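Local coordinates for protein Phthiocerol/phthiodiolone dimycocerosyl transferase (Mycobacterium tuberculosis, PDB 1Q9J) that probably catalyses the final step of phthiocerol dimycocerosate synthesis, transferring mycocerosyl chains from mycocerosic acid synthase to phthiocerol and related diols, at residues A[5-10]-A[53-58]; A[102-107]-A[124-129]; A[245-250]-A[301-306]; A[370-375]-A[393-398]. One frame throughout, in Å; residues are numbered along the deposited sequence.

Interaction 1: A[5-10]-A[53-58]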
loop_
_atom_site.group_PDB
_atom_site.type_symbol
_atom_site.label_atom_id
_atom_site.label_comp_id
_atom_site.label_asym_id
_atom_site.label_seq_id
_atom_site.Cartn_x
_atom_site.Cartn_y
_atom_site.Cartn_z
ATOM N N SER A 5 -3.428 -6.896 28.427
ATOM C CA SER A 5 -4.749 -6.273 28.356
ATOM C C SER A 5 -5.181 -5.947 26.927
ATOM O O SER A 5 -4.344 -5.769 26.034
ATOM C CB SER A 5 -4.777 -5.001 29.203
ATOM O OG SER A 5 -3.812 -4.074 28.767
ATOM N N VAL A 6 -6.493 -5.884 26.721
ATOM C CA VAL A 6 -7.052 -5.567 25.415
ATOM C C VAL A 6 -6.972 -4.074 25.147
ATOM O O VAL A 6 -7.468 -3.275 25.935
ATOM C CB VAL A 6 -8.534 -5.974 25.309
ATOM C CG1 VAL A 6 -9.161 -5.302 24.096
ATOM C CG2 VAL A 6 -8.666 -7.485 25.201
ATOM N N ILE A 7 -6.335 -3.699 24.042
ATOM C CA ILE A 7 -6.228 -2.285 23.674
ATOM C C ILE A 7 -7.562 -1.822 23.106
ATOM O O ILE A 7 -8.179 -0.864 23.589
ATOM C CB ILE A 7 -5.163 -2.084 22.643
ATOM C CG1 ILE A 7 -3.826 -2.547 23.248
ATOM C CG2 ILE A 7 -5.145 -0.605 22.205
ATOM C CD1 ILE A 7 -2.674 -2.617 22.244
ATOM N N ARG A 8 -8.011 -2.528 22.079
ATOM C CA ARG A 8 -9.286 -2.230 21.467
ATOM C C ARG A 8 -9.587 -3.321 20.443
ATOM O O ARG A 8 -8.679 -3.982 19.950
ATOM C CB ARG A 8 -9.224 -0.834 20.839
ATOM C CG ARG A 8 -9.486 -0.780 19.387
ATOM C CD ARG A 8 -8.822 0.406 18.766
ATOM N NE ARG A 8 -8.869 0.253 17.319
ATOM C CZ ARG A 8 -8.066 0.889 16.473
ATOM N NH1 ARG A 8 -7.151 1.735 16.925
ATOM N NH2 ARG A 8 -8.154 0.671 15.171
ATOM N N LYS A 9 -10.868 -3.526 20.166
ATOM C CA LYS A 9 -11.288 -4.525 19.200
ATOM C C LYS A 9 -11.032 -3.886 17.824
ATOM O O LYS A 9 -10.996 -2.656 17.708
ATOM C CB LYS A 9 -12.777 -4.814 19.418
ATOM C CG LYS A 9 -13.259 -6.221 19.056
ATOM C CD LYS A 9 -14.595 -6.544 19.762
ATOM C CE LYS A 9 -15.173 -7.908 19.382
ATOM N NZ LYS A 9 -15.718 -7.928 17.996
ATOM N N LEU A 10 -10.810 -4.693 16.790
ATOM C CA LEU A 10 -10.574 -4.117 15.462
ATOM C C LEU A 10 -11.898 -3.728 14.851
ATOM O O LEU A 10 -12.905 -4.384 15.096
ATOM C CB LEU A 10 -9.909 -5.110 14.515
ATOM C CG LEU A 10 -8.458 -5.518 14.728
ATOM C CD1 LEU A 10 -8.139 -6.603 13.719
ATOM C CD2 LEU A 10 -7.522 -4.320 14.550
ATOM N N LEU A 53 2.119 -0.869 18.071
ATOM C CA LEU A 53 2.850 -1.840 17.284
ATOM C C LEU A 53 3.358 -2.986 18.155
ATOM O O LEU A 53 3.685 -4.080 17.657
ATOM C CB LEU A 53 4.030 -1.171 16.586
ATOM C CG LEU A 53 3.611 0.012 15.734
ATOM C CD1 LEU A 53 4.825 0.715 15.149
ATOM C CD2 LEU A 53 2.698 -0.476 14.643
ATOM N N ALA A 54 3.416 -2.748 19.459
ATOM C CA ALA A 54 3.881 -3.772 20.363
ATOM C C ALA A 54 2.731 -4.625 20.824
ATOM O O ALA A 54 2.513 -4.781 22.017
ATOM C CB ALA A 54 4.546 -3.130 21.556
ATOM N N SER A 55 1.993 -5.195 19.890
ATOM C CA SER A 55 0.878 -6.020 20.296
ATOM C C SER A 55 0.656 -7.158 19.327
ATOM O O SER A 55 1.493 -7.425 18.471
ATOM C CB SER A 55 -0.379 -5.181 20.346
ATOM O OG SER A 55 -0.832 -4.927 19.026
ATOM N N HIS A 56 -0.489 -7.814 19.474
ATOM C CA HIS A 56 -0.856 -8.928 18.629
ATOM C C HIS A 56 -2.365 -9.038 18.613
ATOM O O HIS A 56 -3.048 -8.332 19.353
ATOM C CB HIS A 56 -0.259 -10.226 19.154
ATOM C CG HIS A 56 -0.722 -10.597 20.524
ATOM N ND1 HIS A 56 -0.070 -10.186 21.668
ATOM C CD2 HIS A 56 -1.800 -11.305 20.938
ATOM C CE1 HIS A 56 -0.729 -10.623 22.726
ATOM N NE2 HIS A 56 -1.783 -11.304 22.310
ATOM N N LEU A 57 -2.879 -9.936 17.777
ATOM C CA LEU A 57 -4.319 -10.124 17.645
ATOM C C LEU A 57 -4.802 -11.421 18.260
ATOM O O LEU A 57 -4.116 -12.435 18.203
ATOM C CB LEU A 57 -4.711 -10.121 16.175
ATOM C CG LEU A 57 -4.516 -8.835 15.396
ATOM C CD1 LEU A 57 -4.363 -9.180 13.943
ATOM C CD2 LEU A 57 -5.667 -7.891 15.642
ATOM N N GLU A 58 -6.001 -11.371 18.826
ATOM C CA GLU A 58 -6.624 -12.525 19.441
ATOM C C GLU A 58 -8.088 -12.510 19.040
ATOM O O GLU A 58 -8.781 -11.536 19.298
ATOM C CB GLU A 58 -6.490 -12.440 20.958
ATOM C CG GLU A 58 -5.072 -12.678 21.450
ATOM C CD GLU A 58 -4.970 -12.674 22.971
ATOM O OE1 GLU A 58 -6.003 -12.932 23.633
ATOM O OE2 GLU A 58 -3.857 -12.435 23.491
#
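Leu10 and Leu57 each set CG beside the backbone N and anti to the carbonyl carbon (chi1 -70° and -65°), and with those torsions their branches meet at about a right angle. A single methyl of Leu57, CD2, is set against the branch end of Leu10, nearest to Leu10 CD1 at 3.4 Å and also close to CG. A lighter contact lies farther back along strand 6-9, where the extended Ile7 chain brings its terminal CD1 to 3.9 Å from Ser55 CB. It meets the methylene of the serine; Ser55 OG is turned to the carbonyl oxygen of Val52. The case illustrates how two edge strands can touch through side chains across a shared neighbour. Strands 6-9 and 55-59 both run antiparallel to strand 65-69, which lies between them in a small three-stranded sheet, and the backbones stay well apart, with 8.7 Å between Ile7 CA and Ser55 CA. The polar groups of strand 55-59 belong to a different set of bonds. His56 NE2 donates to Glu58 OE2 over 2.6 Å, nearly straight at 163°, in the ring plane and onto the anti lone pair, while His56 ND1 is bonded to Asp70. Two carboxylates would hold the imidazole from rotating and may favour its protonated form. Between the outer strands the chemistry is purely apolar, which implies that carbon-to-carbon packing bridges them while backbone bonding to the central strand fixes their spacing.

Interaction 2: A[102-107]-A[124-129]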
loop_
_atom_site.group_PDB
_atom_site.type_symbol
_atom_site.label_atom_id
_atom_site.label_comp_id
_atom_site.label_asym_id
_atom_site.label_seq_id
_atom_site.Cartn_x
_atom_site.Cartn_y
_atom_site.Cartn_z
ATOM N N VAL A 102 1.014 -13.457 17.553
ATOM C CA VAL A 102 2.253 -13.198 18.260
ATOM C C VAL A 102 2.764 -11.759 18.183
ATOM O O VAL A 102 2.758 -11.052 19.176
ATOM C CB VAL A 102 3.368 -14.143 17.761
ATOM C CG1 VAL A 102 4.659 -13.890 18.531
ATOM C CG2 VAL A 102 2.927 -15.589 17.911
ATOM N N SER A 103 3.208 -11.331 17.007
ATOM C CA SER A 103 3.753 -9.982 16.830
ATOM C C SER A 103 3.160 -9.326 15.577
ATOM O O SER A 103 2.648 -10.019 14.696
ATOM C CB SER A 103 5.282 -10.091 16.715
ATOM O OG SER A 103 5.910 -8.849 16.504
ATOM N N LEU A 104 3.210 -8.002 15.479
ATOM C CA LEU A 104 2.667 -7.337 14.286
ATOM C C LEU A 104 3.725 -6.481 13.619
ATOM O O LEU A 104 3.452 -5.811 12.632
ATOM C CB LEU A 104 1.486 -6.450 14.662
ATOM C CG LEU A 104 0.311 -7.160 15.331
ATOM C CD1 LEU A 104 -0.782 -6.147 15.641
ATOM C CD2 LEU A 104 -0.220 -8.241 14.411
ATOM N N LEU A 105 4.934 -6.522 14.161
ATOM C CA LEU A 105 6.025 -5.732 13.630
ATOM C C LEU A 105 7.343 -6.505 13.761
ATOM O O LEU A 105 7.618 -7.130 14.798
ATOM C CB LEU A 105 6.100 -4.407 14.391
ATOM C CG LEU A 105 7.185 -3.406 13.993
ATOM C CD1 LEU A 105 6.977 -2.941 12.561
ATOM C CD2 LEU A 105 7.158 -2.237 14.944
ATOM N N HIS A 106 8.150 -6.446 12.703
ATOM C CA HIS A 106 9.440 -7.127 12.642
ATOM C C HIS A 106 10.424 -6.298 11.814
ATOM O O HIS A 106 10.125 -5.922 10.674
ATOM C CB HIS A 106 9.282 -8.514 11.996
ATOM C CG HIS A 106 8.621 -9.533 12.880
ATOM N ND1 HIS A 106 9.213 -10.019 14.022
ATOM C CD2 HIS A 106 7.425 -10.159 12.780
ATOM C CE1 HIS A 106 8.410 -10.905 14.591
ATOM N NE2 HIS A 106 7.319 -11.007 13.859
ATOM N N LEU A 107 11.584 -5.992 12.390
ATOM C CA LEU A 107 12.608 -5.243 11.662
ATOM C C LEU A 107 13.757 -6.201 11.370
ATOM O O LEU A 107 14.530 -6.548 12.258
ATOM C CB LEU A 107 13.119 -4.043 12.474
ATOM C CG LEU A 107 14.190 -3.236 11.722
ATOM C CD1 LEU A 107 13.691 -2.909 10.320
ATOM C CD2 LEU A 107 14.539 -1.961 12.474
ATOM N N HIS A 124 -1.001 -5.081 8.307
ATOM C CA HIS A 124 -1.832 -4.060 7.662
ATOM C C HIS A 124 -2.988 -3.476 8.495
ATOM O O HIS A 124 -3.542 -2.432 8.156
ATOM C CB HIS A 124 -2.376 -4.608 6.337
ATOM C CG HIS A 124 -2.623 -3.559 5.291
ATOM N ND1 HIS A 124 -3.460 -2.482 5.491
ATOM C CD2 HIS A 124 -2.202 -3.469 4.005
ATOM C CE1 HIS A 124 -3.549 -1.781 4.378
ATOM N NE2 HIS A 124 -2.794 -2.359 3.459
ATOM N N CYS A 125 -3.331 -4.136 9.589
ATOM C CA CYS A 125 -4.402 -3.643 10.414
ATOM C C CYS A 125 -3.879 -2.448 11.229
ATOM O O CYS A 125 -4.623 -1.763 11.922
ATOM C CB CYS A 125 -4.915 -4.758 11.344
ATOM S SG CYS A 125 -4.003 -4.916 12.951
ATOM N N MET A 126 -2.590 -2.186 11.130
ATOM C CA MET A 126 -2.038 -1.083 11.875
ATOM C C MET A 126 -1.639 0.088 11.010
ATOM O O MET A 126 -1.249 1.137 11.523
ATOM C CB MET A 126 -0.831 -1.573 12.639
ATOM C CG MET A 126 -1.207 -2.661 13.618
ATOM S SD MET A 126 -1.994 -1.966 15.096
ATOM C CE MET A 126 -0.564 -1.112 15.684
ATOM N N ALA A 127 -1.726 -0.072 9.698
ATOM C CA ALA A 127 -1.321 1.013 8.834
ATOM C C ALA A 127 -1.552 0.707 7.379
ATOM O O ALA A 127 -1.392 -0.428 6.938
ATOM C CB ALA A 127 0.142 1.318 9.060
ATOM N N ASP A 128 -1.974 1.721 6.642
ATOM C CA ASP A 128 -2.144 1.548 5.229
ATOM C C ASP A 128 -0.821 2.027 4.640
ATOM O O ASP A 128 0.125 2.338 5.375
ATOM C CB ASP A 128 -3.334 2.361 4.699
ATOM C CG ASP A 128 -3.344 3.821 5.180
ATOM O OD1 ASP A 128 -2.302 4.529 5.070
ATOM O OD2 ASP A 128 -4.421 4.271 5.648
ATOM N N GLY A 129 -0.752 2.106 3.321
ATOM C CA GLY A 129 0.480 2.524 2.689
ATOM C C GLY A 129 1.066 3.807 3.217
ATOM O O GLY A 129 2.267 3.888 3.458
#
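Leu104 and Met126 meet at about a right angle, the leucine coming from just before strand 105-110 and the methionine from the HXXXD motif of this acyltransferase superfamily, spanning His124 to Asp128. Both side chains place CG beside the backbone N, and both set out toward the opposing segment. Leu104 CD1 ends 4.1 Å from Met126 CG. The methionine touches with this inner methylene; beyond it the chain bends twice (chi2 -77°, chi3 -66°), and the side chain also packs on Val52 and Leu53. Cys125 approaches the same leucine methyl more loosely from the neighbouring position. The packing thus uses the middle of the motif, whereas its two polar ends have other partners. The side chain of His124, the proton acceptor by similarity, sets out away from residues 102-107 and stacks on Phe17. Asp128, assigned by similarity to organising the active site, forms a salt bridge with Arg269 and also N-caps helix 129-148 through His131 N. Beside the leucine, Ser103 OG makes a weak bond to Leu105 O at 3.0 Å and sits 3.6 Å above one face of the His106 ring, displaced toward its rim.

Interaction 3: A[245-250]-A[301-306]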
loop_
_atom_site.group_PDB
_atom_site.type_symbol
_atom_site.label_atom_id
_atom_site.label_comp_id
_atom_site.label_asym_id
_atom_site.label_seq_id
_atom_site.Cartn_x
_atom_site.Cartn_y
_atom_site.Cartn_z
ATOM N N ILE A 245 -3.213 0.314 -18.008
ATOM C CA ILE A 245 -3.579 -0.920 -17.334
ATOM C C ILE A 245 -4.961 -1.387 -17.794
ATOM O O ILE A 245 -5.137 -2.541 -18.184
ATOM C CB ILE A 245 -3.583 -0.704 -15.802
ATOM C CG1 ILE A 245 -2.160 -0.470 -15.337
ATOM C CG2 ILE A 245 -4.197 -1.893 -15.082
ATOM C CD1 ILE A 245 -2.069 0.056 -13.957
ATOM N N LEU A 246 -5.938 -0.485 -17.751
ATOM C CA LEU A 246 -7.301 -0.822 -18.143
ATOM C C LEU A 246 -7.438 -1.251 -19.608
ATOM O O LEU A 246 -8.227 -2.145 -19.926
ATOM C CB LEU A 246 -8.239 0.351 -17.840
ATOM C CG LEU A 246 -8.583 0.534 -16.360
ATOM C CD1 LEU A 246 -9.201 1.894 -16.135
ATOM C CD2 LEU A 246 -9.530 -0.580 -15.920
ATOM N N LEU A 247 -6.681 -0.619 -20.500
ATOM C CA LEU A 247 -6.737 -0.989 -21.910
ATOM C C LEU A 247 -6.288 -2.434 -22.042
ATOM O O LEU A 247 -7.043 -3.295 -22.506
ATOM C CB LEU A 247 -5.823 -0.088 -22.739
ATOM C CG LEU A 247 -6.372 1.324 -22.911
ATOM C CD1 LEU A 247 -5.406 2.155 -23.710
ATOM C CD2 LEU A 247 -7.723 1.255 -23.592
ATOM N N THR A 248 -5.051 -2.680 -21.612
ATOM C CA THR A 248 -4.451 -4.006 -21.648
ATOM C C THR A 248 -5.366 -5.085 -21.075
ATOM O O THR A 248 -5.440 -6.183 -21.612
ATOM C CB THR A 248 -3.129 -4.036 -20.865
ATOM O OG1 THR A 248 -2.224 -3.066 -21.410
ATOM C CG2 THR A 248 -2.501 -5.424 -20.945
ATOM N N GLU A 249 -6.067 -4.778 -19.990
ATOM C CA GLU A 249 -6.950 -5.767 -19.397
ATOM C C GLU A 249 -7.975 -6.240 -20.405
ATOM O O GLU A 249 -8.316 -7.419 -20.442
ATOM C CB GLU A 249 -7.660 -5.197 -18.173
ATOM C CG GLU A 249 -6.847 -5.257 -16.891
ATOM C CD GLU A 249 -6.508 -6.682 -16.477
ATOM O OE1 GLU A 249 -7.419 -7.540 -16.491
ATOM O OE2 GLU A 249 -5.336 -6.936 -16.124
ATOM N N TRP A 250 -8.464 -5.323 -21.232
ATOM C CA TRP A 250 -9.467 -5.679 -22.230
ATOM C C TRP A 250 -8.861 -6.513 -23.362
ATOM O O TRP A 250 -9.448 -7.512 -23.784
ATOM C CB TRP A 250 -10.115 -4.414 -22.794
ATOM C CG TRP A 250 -11.289 -4.700 -23.674
ATOM C CD1 TRP A 250 -12.461 -5.307 -23.316
ATOM C CD2 TRP A 250 -11.409 -4.383 -25.064
ATOM N NE1 TRP A 250 -13.300 -5.397 -24.404
ATOM C CE2 TRP A 250 -12.674 -4.849 -25.491
ATOM C CE3 TRP A 250 -10.555 -3.783 -25.998
ATOM C CZ2 TRP A 250 -13.124 -4.691 -26.800
ATOM C CZ3 TRP A 250 -10.997 -3.628 -27.301
ATOM C CH2 TRP A 250 -12.270 -4.097 -27.695
ATOM N N VAL A 301 -6.128 9.139 -23.565
ATOM C CA VAL A 301 -6.520 10.369 -22.897
ATOM C C VAL A 301 -8.015 10.387 -22.597
ATOM O O VAL A 301 -8.425 10.807 -21.524
ATOM C CB VAL A 301 -6.157 11.588 -23.745
ATOM C CG1 VAL A 301 -6.292 12.851 -22.916
ATOM C CG2 VAL A 301 -4.746 11.440 -24.274
ATOM N N ASP A 302 -8.830 9.927 -23.535
ATOM C CA ASP A 302 -10.266 9.910 -23.312
ATOM C C ASP A 302 -10.592 9.161 -22.029
ATOM O O ASP A 302 -11.325 9.662 -21.175
ATOM C CB ASP A 302 -10.988 9.256 -24.493
ATOM C CG ASP A 302 -11.641 10.274 -25.423
ATOM O OD1 ASP A 302 -10.910 11.091 -26.026
ATOM O OD2 ASP A 302 -12.891 10.248 -25.548
ATOM N N LEU A 303 -10.032 7.961 -21.899
ATOM C CA LEU A 303 -10.245 7.107 -20.723
ATOM C C LEU A 303 -9.632 7.742 -19.471
ATOM O O LEU A 303 -10.300 7.902 -18.456
ATOM C CB LEU A 303 -9.617 5.727 -20.970
ATOM C CG LEU A 303 -9.846 4.630 -19.941
ATOM C CD1 LEU A 303 -11.318 4.304 -19.861
ATOM C CD2 LEU A 303 -9.040 3.401 -20.327
ATOM N N ALA A 304 -8.356 8.102 -19.564
ATOM C CA ALA A 304 -7.650 8.718 -18.456
ATOM C C ALA A 304 -8.424 9.891 -17.863
ATOM O O ALA A 304 -8.637 9.958 -16.649
ATOM C CB ALA A 304 -6.282 9.184 -18.915
ATOM N N SER A 305 -8.849 10.814 -18.725
ATOM C CA SER A 305 -9.580 12.009 -18.289
ATOM C C SER A 305 -10.931 11.710 -17.665
ATOM O O SER A 305 -11.332 12.354 -16.693
ATOM C CB SER A 305 -9.768 12.975 -19.463
ATOM O OG SER A 305 -8.540 13.628 -19.769
ATOM N N ASP A 306 -11.632 10.731 -18.222
ATOM C CA ASP A 306 -12.932 10.377 -17.691
ATOM C C ASP A 306 -12.788 9.852 -16.261
ATOM O O ASP A 306 -13.582 10.189 -15.376
ATOM C CB ASP A 306 -13.595 9.333 -18.581
ATOM C CG ASP A 306 -15.019 9.056 -18.171
ATOM O OD1 ASP A 306 -15.800 10.024 -18.011
ATOM O OD2 ASP A 306 -15.366 7.870 -18.006
#
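The carbonyl oxygen of Val301, half a turn before the contact residue Leu303, is gripped twice by Ser305: the backbone N donates over 2.8 Å, a regular helical bond, and Ser305 OG adds a weak one at 3.3 Å to Val301 O. The serine hydroxyl thus stays on its own helix. The meeting with the other helix is apolar, and Leu303 carries it. Its CG stands anti to the backbone N (chi1 -174°), a torsion that directs the branch outward to the opposing helix, where one methyl serves two leucines. Leu303 CD2 comes 4.0 Å from Leu246 CB, touching that side chain at its root, and 4.1 Å from Leu247 CD2, methyl against methyl. The chains of Leu247 and Leu303 pass side by side, running opposite ways. In this way helix 237-253 is joined to helix 300-317 within the C-terminal domain, whose helices and mixed sheet are consistent with the chloramphenicol acetyltransferase-like architecture of the superfamily. Leu246 also packs on Ile260 and Tyr262 of strand 260-267, joining helix 300-317 to the sheet. Polar residues of both helices add links of their own. Glu249 OE1 forms a salt bridge within its own helix to Arg253, while Glu249 OE2 is hydrogen-bonded to Tyr379 of strand 378-384, and Asp306 OD2 is bonded to the hydroxyl of Tyr290 on strand 285-292, next to 260-267.

Interaction 4: A[370-375]-A[393-398]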
loop_
_atom_site.group_PDB
_atom_site.type_symbol
_atom_site.label_atom_id
_atom_site.label_comp_id
_atom_site.label_asym_id
_atom_site.label_seq_id
_atom_site.Cartn_x
_atom_site.Cartn_y
_atom_site.Cartn_z
ATOM N N CYS A 370 0.202 -11.851 2.828
ATOM C CA CYS A 370 -1.055 -12.368 3.332
ATOM C C CYS A 370 -1.008 -13.901 3.335
ATOM O O CYS A 370 -0.124 -14.510 2.720
ATOM C CB CYS A 370 -2.211 -11.856 2.482
ATOM S SG CYS A 370 -1.935 -11.955 0.718
ATOM N N SER A 371 -1.945 -14.528 4.040
ATOM C CA SER A 371 -1.962 -15.984 4.103
ATOM C C SER A 371 -2.358 -16.586 2.754
ATOM O O SER A 371 -3.176 -16.021 2.033
ATOM C CB SER A 371 -2.914 -16.466 5.214
ATOM O OG SER A 371 -4.260 -16.111 4.949
ATOM N N ILE A 372 -1.754 -17.726 2.415
ATOM C CA ILE A 372 -2.017 -18.437 1.157
ATOM C C ILE A 372 -3.498 -18.381 0.788
ATOM O O ILE A 372 -4.357 -18.230 1.657
ATOM C CB ILE A 372 -1.567 -19.943 1.262
ATOM C CG1 ILE A 372 -0.054 -20.066 1.045
ATOM C CG2 ILE A 372 -2.314 -20.810 0.251
ATOM C CD1 ILE A 372 0.405 -19.821 -0.395
ATOM N N SER A 373 -3.784 -18.486 -0.504
ATOM C CA SER A 373 -5.150 -18.476 -1.003
ATOM C C SER A 373 -5.797 -17.100 -1.007
ATOM O O SER A 373 -7.021 -16.991 -1.117
ATOM C CB SER A 373 -6.029 -19.446 -0.207
ATOM O OG SER A 373 -6.485 -18.861 0.987
ATOM N N VAL A 374 -4.987 -16.051 -0.886
ATOM C CA VAL A 374 -5.520 -14.692 -0.912
ATOM C C VAL A 374 -5.680 -14.270 -2.363
ATOM O O VAL A 374 -4.698 -14.157 -3.102
ATOM C CB VAL A 374 -4.586 -13.677 -0.204
ATOM C CG1 VAL A 374 -5.079 -12.258 -0.451
ATOM C CG2 VAL A 374 -4.576 -13.931 1.283
ATOM N N PRO A 375 -6.927 -14.050 -2.797
ATOM C CA PRO A 375 -7.210 -13.637 -4.171
ATOM C C PRO A 375 -6.787 -12.189 -4.358
ATOM O O PRO A 375 -7.616 -11.306 -4.563
ATOM C CB PRO A 375 -8.720 -13.812 -4.274
ATOM C CG PRO A 375 -9.176 -13.465 -2.887
ATOM C CD PRO A 375 -8.175 -14.200 -2.028
ATOM N N HIS A 393 0.937 -7.755 -8.330
ATOM C CA HIS A 393 0.996 -8.543 -7.115
ATOM C C HIS A 393 -0.045 -9.623 -7.161
ATOM O O HIS A 393 -1.086 -9.444 -7.786
ATOM C CB HIS A 393 0.695 -7.671 -5.904
ATOM C CG HIS A 393 1.695 -6.589 -5.674
ATOM N ND1 HIS A 393 2.703 -6.697 -4.741
ATOM C CD2 HIS A 393 1.843 -5.375 -6.251
ATOM C CE1 HIS A 393 3.427 -5.593 -4.751
ATOM N NE2 HIS A 393 2.926 -4.774 -5.660
ATOM N N GLY A 394 0.221 -10.741 -6.491
ATOM C CA GLY A 394 -0.754 -11.816 -6.463
ATOM C C GLY A 394 -0.413 -13.067 -7.234
ATOM O O GLY A 394 0.370 -13.045 -8.185
ATOM N N HIS A 395 -1.026 -14.164 -6.807
ATOM C CA HIS A 395 -0.831 -15.471 -7.432
ATOM C C HIS A 395 -1.587 -15.519 -8.759
ATOM O O HIS A 395 -2.783 -15.813 -8.794
ATOM C CB HIS A 395 -1.361 -16.577 -6.515
ATOM C CG HIS A 395 -0.716 -16.609 -5.163
ATOM N ND1 HIS A 395 0.609 -16.939 -4.975
ATOM C CD2 HIS A 395 -1.220 -16.366 -3.931
ATOM C CE1 HIS A 395 0.893 -16.901 -3.684
ATOM N NE2 HIS A 395 -0.201 -16.556 -3.028
ATOM N N ILE A 396 -0.890 -15.232 -9.850
ATOM C CA ILE A 396 -1.522 -15.250 -11.157
ATOM C C ILE A 396 -0.615 -15.878 -12.210
ATOM O O ILE A 396 0.618 -15.830 -12.097
ATOM C CB ILE A 396 -1.907 -13.822 -11.618
ATOM C CG1 ILE A 396 -0.658 -12.937 -11.679
ATOM C CG2 ILE A 396 -2.935 -13.229 -10.667
ATOM C CD1 ILE A 396 -0.801 -11.743 -12.574
ATOM N N ALA A 397 -1.234 -16.466 -13.233
ATOM C CA ALA A 397 -0.496 -17.100 -14.322
ATOM C C ALA A 397 0.002 -16.035 -15.285
ATOM O O ALA A 397 -0.725 -15.097 -15.607
ATOM C CB ALA A 397 -1.389 -18.084 -15.051
ATOM N N GLU A 398 1.243 -16.183 -15.739
ATOM C CA GLU A 398 1.852 -15.222 -16.660
ATOM C C GLU A 398 1.877 -13.835 -16.002
ATOM O O GLU A 398 1.373 -12.861 -16.564
ATOM C CB GLU A 398 1.051 -15.155 -17.970
ATOM C CG GLU A 398 0.838 -16.496 -18.689
ATOM C CD GLU A 398 2.134 -17.122 -19.191
ATOM O OE1 GLU A 398 2.880 -16.456 -19.948
ATOM O OE2 GLU A 398 2.398 -18.293 -18.837
#
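The contact belongs to the return crossing between the two domains: residues 370-375 lead from strand 360-368, an outer strand of the five-stranded sheet, to strand 378-384 of the six-stranded sheet, and here they meet the loop that leaves strand 387-393. His395 reaches out from that loop to Ile372 and Val374. With CG anti to its own carbonyl carbon (chi1 -58°), its imidazole is carried toward the crossing, and the residue accounts for about half of the 115 Å² buried between the segments. At one corner of the ring His395 NE2 stands 4.2 Å from Ile372 CD1, which approaches obliquely. Another corner, His395 CD2, is likewise 4.2 Å from Val374 O, the oxygen lying at the ring edge close to its plane. Both separations are those of loose packing. Within the crossing the chain turns at Ser373, which has positive phi (75°). Ile372 is exposed, whereas Val374 is buried and packs on Tyr20. On the other loop Gly394, also at positive phi (110°), lets the chain swing out of strand 387-393 just before the histidine, which rests on Pro212 as well. The Val374 side chain is about 10 Å from that of His124, the proton acceptor by similarity. An arrangement in which the C-terminal half lends a strand to the N-terminal sheet and then returns is characteristic of two-domain acyltransferases of the chloramphenicol acetyltransferase-like superfamily.

From the N terminus the four contacts close successive loops in series, and none nests within or crosses another. Interaction 1 closes a loop over helices 12-19 and 36-49 and strand 23-31. Interaction 2 follows, closing the hairpin of strands 105-110 and 117-123, and touches the first directly: Ser55 O packs 3.4 Å from Leu104 CG, so the small sheet is seated beside the five-stranded one. On the opposite side of the chain's centre, interaction 3 closes a loop spanning strands 260-267 and 285-292. Interaction 4 closes the hairpin of strands 378-384 and 387-393; its nearest atoms lie about 8 Å from both interaction 2 and interaction 3, where the crossing chain joins the two sheets.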